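PDB 6PNR: alpha-glucosidase from [Eubacterium] rectale, which probably hydrolyses alpha-linked sulfoquinovose glycosides as a sulfoquinovosidase of glycoside hydrolase family 31, and binds a sulfonated aza-sugar inhibitor. Local coordinates for residues A[31-36]-A[51-56]; A[74-79]-A[94-99]; A[185-190]-A[201-206]. One frame throughout, in Å; residues are numbered along the deposited sequence.

Contact 1 (A[31-36]-A[51-56]); sequences VGVGQE and VTERFP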
loop_
_atom_site.group_PDB
_atom_site.type_symbol
_atom_site.label_atom_id
_atom_site.label_comp_id
_atom_site.label_asym_id
_atom_site.label_seq_id
_atom_site.Cartn_x
_atom_site.Cartn_y
_atom_site.Cartn_z
ATOM N N VAL A 31 -0.087 -10.142 -24.464
ATOM C CA VAL A 31 -0.458 -11.365 -23.773
ATOM C C VAL A 31 0.686 -11.732 -22.846
ATOM O O VAL A 31 1.809 -11.246 -22.988
ATOM C CB VAL A 31 -0.753 -12.511 -24.753
ATOM C CG1 VAL A 31 -1.901 -12.123 -25.643
ATOM C CG2 VAL A 31 0.479 -12.792 -25.596
ATOM N N GLY A 32 0.397 -12.591 -21.882
ATOM C CA GLY A 32 1.458 -13.011 -21.002
ATOM C C GLY A 32 0.997 -14.027 -19.989
ATOM O O GLY A 32 -0.065 -14.639 -20.118
ATOM N N VAL A 33 1.848 -14.202 -18.982
ATOM C CA VAL A 33 1.693 -15.218 -17.954
ATOM C C VAL A 33 1.869 -14.546 -16.600
ATOM O O VAL A 33 2.862 -13.843 -16.381
ATOM C CB VAL A 33 2.714 -16.356 -18.132
ATOM C CG1 VAL A 33 2.504 -17.444 -17.074
ATOM C CG2 VAL A 33 2.639 -16.930 -19.559
ATOM N N GLY A 34 0.905 -14.752 -15.703
ATOM C CA GLY A 34 1.013 -14.271 -14.345
ATOM C C GLY A 34 0.652 -15.364 -13.355
ATOM O O GLY A 34 0.073 -16.393 -13.710
ATOM N N GLN A 35 1.027 -15.123 -12.095
ATOM C CA GLN A 35 0.686 -15.999 -10.977
ATOM C C GLN A 35 0.152 -15.128 -9.848
ATOM O O GLN A 35 0.920 -14.417 -9.187
ATOM C CB GLN A 35 1.892 -16.821 -10.509
ATOM C CG GLN A 35 1.615 -17.685 -9.260
ATOM C CD GLN A 35 0.431 -18.639 -9.428
ATOM O OE1 GLN A 35 0.454 -19.529 -10.284
ATOM N NE2 GLN A 35 -0.614 -18.457 -8.605
ATOM N N GLU A 36 -1.156 -15.178 -9.627
ATOM C CA GLU A 36 -1.782 -14.274 -8.680
ATOM C C GLU A 36 -1.606 -14.776 -7.252
ATOM O O GLU A 36 -1.336 -15.951 -7.003
ATOM C CB GLU A 36 -3.267 -14.121 -8.988
ATOM C CG GLU A 36 -4.078 -15.375 -8.758
ATOM C CD GLU A 36 -4.108 -16.297 -9.968
ATOM O OE1 GLU A 36 -3.365 -16.049 -10.947
ATOM O OE2 GLU A 36 -4.878 -17.276 -9.933
ATOM N N VAL A 51 3.903 -11.216 -12.608
ATOM C CA VAL A 51 3.921 -11.369 -14.058
ATOM C C VAL A 51 5.315 -11.825 -14.470
ATOM O O VAL A 51 6.302 -11.127 -14.221
ATOM C CB VAL A 51 3.532 -10.065 -14.769
ATOM C CG1 VAL A 51 3.634 -10.231 -16.298
ATOM C CG2 VAL A 51 2.097 -9.654 -14.394
ATOM N N THR A 52 5.400 -13.009 -15.080
ATOM C CA THR A 52 6.661 -13.501 -15.619
ATOM C C THR A 52 6.804 -13.264 -17.119
ATOM O O THR A 52 7.936 -13.228 -17.616
ATOM C CB THR A 52 6.822 -14.999 -15.326
ATOM O OG1 THR A 52 5.610 -15.687 -15.662
ATOM C CG2 THR A 52 7.132 -15.224 -13.864
ATOM N N GLU A 53 5.704 -13.097 -17.855
ATOM C CA GLU A 53 5.785 -12.795 -19.278
ATOM C C GLU A 53 4.738 -11.762 -19.660
ATOM O O GLU A 53 3.597 -11.815 -19.187
ATOM C CB GLU A 53 5.606 -14.062 -20.142
ATOM C CG GLU A 53 6.571 -15.201 -19.811
ATOM C CD GLU A 53 6.435 -16.396 -20.760
ATOM O OE1 GLU A 53 5.843 -16.221 -21.843
ATOM O OE2 GLU A 53 6.915 -17.504 -20.420
ATOM N N ARG A 54 5.137 -10.811 -20.503
ATOM C CA ARG A 54 4.208 -9.900 -21.161
ATOM C C ARG A 54 4.868 -9.413 -22.440
ATOM O O ARG A 54 6.002 -8.929 -22.393
ATOM C CB ARG A 54 3.841 -8.691 -20.283
ATOM C CG ARG A 54 3.218 -7.555 -21.105
ATOM C CD ARG A 54 2.679 -6.377 -20.285
ATOM N NE ARG A 54 2.279 -5.284 -21.175
ATOM C CZ ARG A 54 1.370 -4.350 -20.889
ATOM N NH1 ARG A 54 0.739 -4.350 -19.714
ATOM N NH2 ARG A 54 1.084 -3.413 -21.790
ATOM N N PHE A 55 4.171 -9.522 -23.571
ATOM C CA PHE A 55 4.786 -9.081 -24.818
ATOM C C PHE A 55 3.706 -8.713 -25.815
ATOM O O PHE A 55 2.620 -9.310 -25.804
ATOM C CB PHE A 55 5.718 -10.160 -25.396
ATOM C CG PHE A 55 5.118 -11.533 -25.431
ATOM C CD1 PHE A 55 4.340 -11.935 -26.504
ATOM C CD2 PHE A 55 5.345 -12.429 -24.404
ATOM C CE1 PHE A 55 3.792 -13.206 -26.546
ATOM C CE2 PHE A 55 4.798 -13.699 -24.436
ATOM C CZ PHE A 55 4.024 -14.089 -25.515
ATOM N N PRO A 56 3.958 -7.726 -26.671
ATOM C CA PRO A 56 2.973 -7.371 -27.693
ATOM C C PRO A 56 2.914 -8.424 -28.786
ATOM O O PRO A 56 3.883 -9.136 -29.052
ATOM C CB PRO A 56 3.488 -6.035 -28.236
ATOM C CG PRO A 56 4.977 -6.111 -28.022
ATOM C CD PRO A 56 5.170 -6.887 -26.742
#
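Val-31 and Phe-55 form a hydrogen-bonded antiparallel pair. Val-31 N gives to Phe-55 O at 3.1 Å, and Phe-55 N returns a bond to Val-31 O at 3.0 Å. Val-33 N gives to Glu-53 O at 3.0 Å. The other half of that pair is split: Val-33 O accepts from both Thr-52 N (3.0 Å) and Glu-53 N (3.3 Å). Thr-52 and Glu-53 thus both face Val-33, a classic beta bulge that shifts the register by one. Between these pairs the backbones come close, with Gly-32 CA 3.0 Å from Glu-53 O in a CA-H...O contact.

The apolar contact is between Val-31 and Phe-55: Val-31 CG2 touches Phe-55 CE1 at 3.5 Å. With CG between the backbone N and carbonyl carbon (chi1 47°), the Phe-55 ring turns toward Val-31, and Val-31 O sits over the centre of one face. Val-33 and Glu-53 run side by side, and Glu-53 OE2 continues to a salt bridge with Arg-98.

The two strands form the hairpin 29-41/44-56. Strand 101-107 lies on the far side of strand 29-41, while Arg-54 reaches Glu-199 of strand 197-202. The second subunit packs against strand 44-56.

Contact 2 (A[74-79]-A[94-99]); sequences ESYIIA and QKDDRI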
loop_
_atom_site.group_PDB
_atom_site.type_symbol
_atom_site.label_atom_id
_atom_site.label_comp_id
_atom_site.label_asym_id
_atom_site.label_seq_id
_atom_site.Cartn_x
_atom_site.Cartn_y
_atom_site.Cartn_z
ATOM N N GLU A 74 0.243 -14.437 -34.839
ATOM C CA GLU A 74 1.163 -15.555 -34.670
ATOM C C GLU A 74 0.412 -16.813 -34.259
ATOM O O GLU A 74 -0.661 -17.108 -34.796
ATOM C CB GLU A 74 2.244 -15.198 -33.647
ATOM C CG GLU A 74 3.200 -14.115 -34.131
ATOM C CD GLU A 74 3.809 -13.295 -32.998
ATOM O OE1 GLU A 74 3.091 -12.449 -32.409
ATOM O OE2 GLU A 74 5.007 -13.497 -32.701
ATOM N N SER A 75 0.968 -17.569 -33.315
ATOM C CA SER A 75 0.290 -18.733 -32.761
ATOM C C SER A 75 -0.322 -18.446 -31.392
ATOM O O SER A 75 -0.354 -19.330 -30.531
ATOM C CB SER A 75 1.251 -19.920 -32.678
ATOM O OG SER A 75 1.471 -20.484 -33.964
ATOM N N TYR A 76 -0.820 -17.226 -31.179
ATOM C CA TYR A 76 -1.339 -16.822 -29.876
ATOM C C TYR A 76 -2.839 -16.553 -29.892
ATOM O O TYR A 76 -3.575 -17.139 -29.094
ATOM C CB TYR A 76 -0.589 -15.582 -29.373
ATOM C CG TYR A 76 0.881 -15.816 -29.088
ATOM C CD1 TYR A 76 1.292 -16.705 -28.102
ATOM C CD2 TYR A 76 1.854 -15.137 -29.801
ATOM C CE1 TYR A 76 2.645 -16.913 -27.845
ATOM C CE2 TYR A 76 3.193 -15.332 -29.551
ATOM C CZ TYR A 76 3.585 -16.217 -28.581
ATOM O OH TYR A 76 4.926 -16.389 -28.363
ATOM N N ILE A 77 -3.308 -15.673 -30.777
ATOM C CA ILE A 77 -4.667 -15.143 -30.743
ATOM C C ILE A 77 -5.190 -15.009 -32.168
ATOM O O ILE A 77 -4.470 -14.554 -33.064
ATOM C CB ILE A 77 -4.718 -13.768 -30.039
ATOM C CG1 ILE A 77 -4.265 -13.860 -28.575
ATOM C CG2 ILE A 77 -6.100 -13.153 -30.139
ATOM C CD1 ILE A 77 -5.188 -14.670 -27.692
ATOM N N ILE A 78 -6.452 -15.377 -32.373
ATOM C CA ILE A 78 -7.193 -15.014 -33.576
ATOM C C ILE A 78 -8.371 -14.148 -33.155
ATOM O O ILE A 78 -9.149 -14.544 -32.279
ATOM C CB ILE A 78 -7.677 -16.253 -34.353
ATOM C CG1 ILE A 78 -6.489 -17.139 -34.738
ATOM C CG2 ILE A 78 -8.478 -15.822 -35.576
ATOM C CD1 ILE A 78 -6.885 -18.490 -35.301
ATOM N N ALA A 79 -8.503 -12.971 -33.771
ATOM C CA ALA A 79 -9.586 -12.042 -33.468
ATOM C C ALA A 79 -10.489 -11.898 -34.682
ATOM O O ALA A 79 -10.015 -11.553 -35.770
ATOM C CB ALA A 79 -9.048 -10.675 -33.051
ATOM N N GLN A 94 -8.163 -18.340 -28.474
ATOM C CA GLN A 94 -6.857 -18.529 -27.855
ATOM C C GLN A 94 -6.170 -19.749 -28.462
ATOM O O GLN A 94 -6.660 -20.876 -28.327
ATOM C CB GLN A 94 -7.012 -18.691 -26.346
ATOM C CG GLN A 94 -5.770 -19.173 -25.617
ATOM C CD GLN A 94 -5.948 -19.109 -24.110
ATOM O OE1 GLN A 94 -7.029 -18.781 -23.619
ATOM N NE2 GLN A 94 -4.885 -19.406 -23.371
ATOM N N LYS A 95 -5.021 -19.522 -29.107
ATOM C CA LYS A 95 -4.247 -20.566 -29.770
ATOM C C LYS A 95 -3.047 -21.042 -28.959
ATOM O O LYS A 95 -2.381 -21.998 -29.372
ATOM C CB LYS A 95 -3.757 -20.070 -31.143
ATOM C CG LYS A 95 -4.863 -19.573 -32.082
ATOM C CD LYS A 95 -5.848 -20.685 -32.427
ATOM C CE LYS A 95 -5.145 -21.899 -33.026
ATOM N NZ LYS A 95 -6.050 -23.081 -33.110
ATOM N N ASP A 96 -2.738 -20.396 -27.837
ATOM C CA ASP A 96 -1.643 -20.811 -26.960
ATOM C C ASP A 96 -2.203 -20.912 -25.548
ATOM O O ASP A 96 -2.591 -19.899 -24.961
ATOM C CB ASP A 96 -0.476 -19.823 -27.029
ATOM C CG ASP A 96 0.753 -20.290 -26.233
ATOM O OD1 ASP A 96 0.624 -21.198 -25.383
ATOM O OD2 ASP A 96 1.854 -19.735 -26.454
ATOM N N ASP A 97 -2.231 -22.129 -24.997
ATOM C CA ASP A 97 -2.896 -22.359 -23.718
ATOM C C ASP A 97 -2.136 -21.767 -22.533
ATOM O O ASP A 97 -2.720 -21.632 -21.449
ATOM C CB ASP A 97 -3.094 -23.860 -23.490
ATOM C CG ASP A 97 -3.726 -24.553 -24.680
ATOM O OD1 ASP A 97 -4.589 -23.932 -25.353
ATOM O OD2 ASP A 97 -3.353 -25.720 -24.941
ATOM N N ARG A 98 -0.855 -21.427 -22.710
ATOM C CA ARG A 98 -0.055 -20.876 -21.623
ATOM C C ARG A 98 -0.514 -19.493 -21.195
ATOM O O ARG A 98 -0.234 -19.083 -20.063
ATOM C CB ARG A 98 1.413 -20.782 -22.033
ATOM C CG ARG A 98 2.128 -22.095 -22.204
ATOM C CD ARG A 98 3.584 -21.851 -22.594
ATOM N NE ARG A 98 4.341 -21.182 -21.536
ATOM C CZ ARG A 98 4.705 -19.903 -21.562
ATOM N NH1 ARG A 98 4.388 -19.138 -22.599
ATOM N NH2 ARG A 98 5.393 -19.392 -20.548
ATOM N N ILE A 99 -1.171 -18.756 -22.087
ATOM C CA ILE A 99 -1.541 -17.379 -21.810
ATOM C C ILE A 99 -2.627 -17.356 -20.748
ATOM O O ILE A 99 -3.654 -18.035 -20.881
ATOM C CB ILE A 99 -2.015 -16.695 -23.099
ATOM C CG1 ILE A 99 -0.872 -16.619 -24.107
ATOM C CG2 ILE A 99 -2.589 -15.312 -22.814
ATOM C CD1 ILE A 99 -1.306 -16.088 -25.443
#
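The open end of the beta hairpin 77-83/87-94 is joined here by Tyr-76 and Lys-95. Lys-95 N gives a 2.8 Å hydrogen bond to Tyr-76 O. The bond is fairly straight at the hydrogen (163°), but the donor stands well above the carbonyl plane. One residue further in, Ile-77 and Gln-94 make a non-hydrogen-bonded antiparallel pair, with Ile-77 CD1 4.2 Å from Gln-94 CA.

Beyond the hairpin, the chain 96-99 folds into a type I turn, and Asp-96 serves both the turn and the tyrosine. Its CG is anti to the backbone N (chi1 -174°), which lays the carboxylate beside the Tyr-76 ring. The two planes are 11° apart. Asp-96 OD2 comes to the ring edge, 3.2 Å from Tyr-76 CE1, while Asp-96 OD1 accepts from Arg-98 N at 3.1 Å. The bond from Arg-98 N makes an Asx turn; the donor stands above the carboxylate plane. Gln-94 braces the same turn: its NE2 gives to Asp-96 O at 2.8 Å, close to the amide plane, and more weakly to Ile-99 O.

Two apolar contacts complete the interface. Ile-99 CD1 touches Tyr-76 CD1 at 3.8 Å. The Lys-95 chain is bent at chi2 and chi3, and its CD lies 3.8 Å from Ile-78 CD1. Outside the two segments, the Tyr-76 ring meets that of Phe-55, and Leu-57 packs on Tyr-76 and Ile-77.

Contact 3 (A[185-190]-A[201-206]); sequences TAYADF and QIWEVP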
loop_
_atom_site.group_PDB
_atom_site.type_symbol
_atom_site.label_atom_id
_atom_site.label_comp_id
_atom_site.label_asym_id
_atom_site.label_seq_id
_atom_site.Cartn_x
_atom_site.Cartn_y
_atom_site.Cartn_z
ATOM N N THR A 185 -15.934 -12.734 -16.718
ATOM C CA THR A 185 -16.058 -12.503 -15.285
ATOM C C THR A 185 -14.750 -12.774 -14.562
ATOM O O THR A 185 -14.744 -12.887 -13.330
ATOM C CB THR A 185 -17.195 -13.332 -14.673
ATOM O OG1 THR A 185 -16.848 -14.720 -14.693
ATOM C CG2 THR A 185 -18.507 -13.109 -15.445
ATOM N N ALA A 186 -13.639 -12.856 -15.296
ATOM C CA ALA A 186 -12.342 -12.968 -14.655
ATOM C C ALA A 186 -12.014 -11.674 -13.919
ATOM O O ALA A 186 -12.648 -10.638 -14.124
ATOM C CB ALA A 186 -11.254 -13.274 -15.688
ATOM N N TYR A 187 -11.021 -11.748 -13.032
ATOM C CA TYR A 187 -10.394 -10.529 -12.541
ATOM C C TYR A 187 -9.987 -9.672 -13.728
ATOM O O TYR A 187 -9.463 -10.179 -14.721
ATOM C CB TYR A 187 -9.160 -10.854 -11.686
ATOM C CG TYR A 187 -8.452 -9.639 -11.112
ATOM C CD1 TYR A 187 -7.542 -8.907 -11.872
ATOM C CD2 TYR A 187 -8.699 -9.223 -9.804
ATOM C CE1 TYR A 187 -6.887 -7.786 -11.337
ATOM C CE2 TYR A 187 -8.045 -8.119 -9.261
ATOM C CZ TYR A 187 -7.142 -7.409 -10.030
ATOM O OH TYR A 187 -6.503 -6.306 -9.500
ATOM N N ALA A 188 -10.242 -8.374 -13.631
ATOM C CA ALA A 188 -9.770 -7.430 -14.630
ATOM C C ALA A 188 -9.252 -6.186 -13.928
ATOM O O ALA A 188 -9.470 -5.985 -12.731
ATOM C CB ALA A 188 -10.866 -7.065 -15.641
ATOM N N ASP A 189 -8.551 -5.348 -14.691
ATOM C CA ASP A 189 -8.061 -4.068 -14.184
ATOM C C ASP A 189 -8.084 -3.083 -15.347
ATOM O O ASP A 189 -7.268 -3.193 -16.266
ATOM C CB ASP A 189 -6.654 -4.209 -13.592
ATOM C CG ASP A 189 -6.166 -2.939 -12.885
ATOM O OD1 ASP A 189 -6.790 -1.870 -13.034
ATOM O OD2 ASP A 189 -5.147 -3.016 -12.159
ATOM N N PHE A 190 -9.015 -2.126 -15.301
ATOM C CA PHE A 190 -9.197 -1.149 -16.374
ATOM C C PHE A 190 -8.362 0.082 -16.041
ATOM O O PHE A 190 -8.650 0.796 -15.074
ATOM C CB PHE A 190 -10.675 -0.780 -16.549
ATOM C CG PHE A 190 -11.493 -1.822 -17.283
ATOM C CD1 PHE A 190 -11.109 -3.159 -17.287
ATOM C CD2 PHE A 190 -12.630 -1.455 -17.992
ATOM C CE1 PHE A 190 -11.854 -4.109 -17.959
ATOM C CE2 PHE A 190 -13.383 -2.400 -18.671
ATOM C CZ PHE A 190 -12.993 -3.725 -18.665
ATOM N N GLN A 201 -6.762 -4.833 -18.698
ATOM C CA GLN A 201 -6.087 -6.070 -18.311
ATOM C C GLN A 201 -7.122 -7.103 -17.871
ATOM O O GLN A 201 -7.973 -6.810 -17.029
ATOM C CB GLN A 201 -5.088 -5.818 -17.181
ATOM C CG GLN A 201 -4.400 -7.092 -16.700
ATOM C CD GLN A 201 -3.487 -6.884 -15.489
ATOM O OE1 GLN A 201 -2.962 -7.847 -14.923
ATOM N NE2 GLN A 201 -3.286 -5.636 -15.099
ATOM N N ILE A 202 -7.041 -8.311 -18.436
ATOM C CA ILE A 202 -7.968 -9.403 -18.142
ATOM C C ILE A 202 -7.160 -10.631 -17.753
ATOM O O ILE A 202 -6.152 -10.941 -18.396
ATOM C CB ILE A 202 -8.879 -9.732 -19.350
ATOM C CG1 ILE A 202 -9.326 -8.469 -20.089
ATOM C CG2 ILE A 202 -10.090 -10.527 -18.891
ATOM C CD1 ILE A 202 -10.274 -7.574 -19.315
ATOM N N TRP A 203 -7.598 -11.347 -16.712
ATOM C CA TRP A 203 -6.839 -12.528 -16.270
ATOM C C TRP A 203 -7.324 -13.811 -16.941
ATOM O O TRP A 203 -7.379 -14.888 -16.326
ATOM C CB TRP A 203 -6.867 -12.652 -14.748
ATOM C CG TRP A 203 -5.974 -11.638 -14.084
ATOM C CD1 TRP A 203 -5.335 -10.588 -14.687
ATOM C CD2 TRP A 203 -5.604 -11.589 -12.699
ATOM N NE1 TRP A 203 -4.605 -9.879 -13.753
ATOM C CE2 TRP A 203 -4.751 -10.477 -12.530
ATOM C CE3 TRP A 203 -5.923 -12.369 -11.582
ATOM C CZ2 TRP A 203 -4.219 -10.120 -11.288
ATOM C CZ3 TRP A 203 -5.397 -12.004 -10.344
ATOM C CH2 TRP A 203 -4.550 -10.896 -10.213
ATOM N N GLU A 204 -7.681 -13.683 -18.215
ATOM C CA GLU A 204 -7.959 -14.768 -19.149
ATOM C C GLU A 204 -8.009 -14.135 -20.530
ATOM O O GLU A 204 -8.096 -12.911 -20.662
ATOM C CB GLU A 204 -9.277 -15.479 -18.839
ATOM C CG GLU A 204 -10.502 -14.719 -19.347
ATOM C CD GLU A 204 -11.787 -15.494 -19.148
ATOM O OE1 GLU A 204 -11.710 -16.708 -18.849
ATOM O OE2 GLU A 204 -12.874 -14.888 -19.273
ATOM N N VAL A 205 -7.957 -14.970 -21.561
ATOM C CA VAL A 205 -8.297 -14.476 -22.891
ATOM C C VAL A 205 -9.813 -14.339 -22.944
ATOM O O VAL A 205 -10.524 -15.349 -22.861
ATOM C CB VAL A 205 -7.776 -15.408 -23.996
ATOM C CG1 VAL A 205 -8.216 -14.903 -25.357
ATOM C CG2 VAL A 205 -6.243 -15.537 -23.915
ATOM N N PRO A 206 -10.355 -13.131 -23.077
ATOM C CA PRO A 206 -11.810 -12.972 -23.024
ATOM C C PRO A 206 -12.476 -13.493 -24.285
ATOM O O PRO A 206 -11.924 -13.406 -25.382
ATOM C CB PRO A 206 -11.991 -11.454 -22.900
ATOM C CG PRO A 206 -10.820 -10.905 -23.646
ATOM C CD PRO A 206 -9.672 -11.863 -23.379
HETATM O O HOH W 1 -15.327 -15.134 -17.902
HETATM O O HOH W 2 -4.303 -2.926 -15.836
#
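Tyr-187 and Trp-203 stack face to face at the centre of this buried contact. The tyrosine ring and the six-membered ring of the indole have centroids 4.0 Å apart and planes at 29°. Tyr-187 CD1 lies over the indole face, 3.3 Å from Trp-203 CE2. With chi1 at -179° the tyrosine ring swings away from its own N and lies alongside the indole, both side chains pointing the same way. Ile-202 CD1 packs elsewhere, on Ala-188 CB at 3.8 Å and on Phe-190 CE1 at 4.0 Å.

The backbone ladder comes next. Trp-203 N gives to Tyr-187 O. Asp-189 and Gln-201 exchange two bonds, of which Asp-189 N to Gln-201 O is 2.8 Å. The extended Gln-201 side chain then fixes the indole: Trp-203 NE1 gives to Gln-201 OE1 at 2.9 Å, nearly in the ring plane. Gln-201 NE2 gives to a water that in turn donates to Asp-189 O.

At the other end, a second water joins Thr-185 N to Glu-204 OE2, which also binds Ser-184. The contact is the open end of the beta hairpin 188-194/197-202, in the N-terminal beta-sandwich region characteristic of GH31 enzymes.

In the fold
The contacts follow one another along the chain in the order 1, 2, 3. Their centres are 13 Å (1 to 2), 12 Å (1 to 3) and 16 Å (2 to 3) apart. Contacts 1 and 3 belong to one antiparallel sheet, where strand 101-107 lies between their hairpins. Contact 2 belongs to a second antiparallel sheet, and its segment 94-99 leads across to strand 101-107 of the first. Segment 201-206 crosses back, toward strand 208-213. Val-205 packs on Ile-77, Gln-94 and Ile-99, and Ile-99 on Val-31, so the three contacts knit the two sheets together. The inhibitor pocket is formed by later residues, from Gln-273 to His-523.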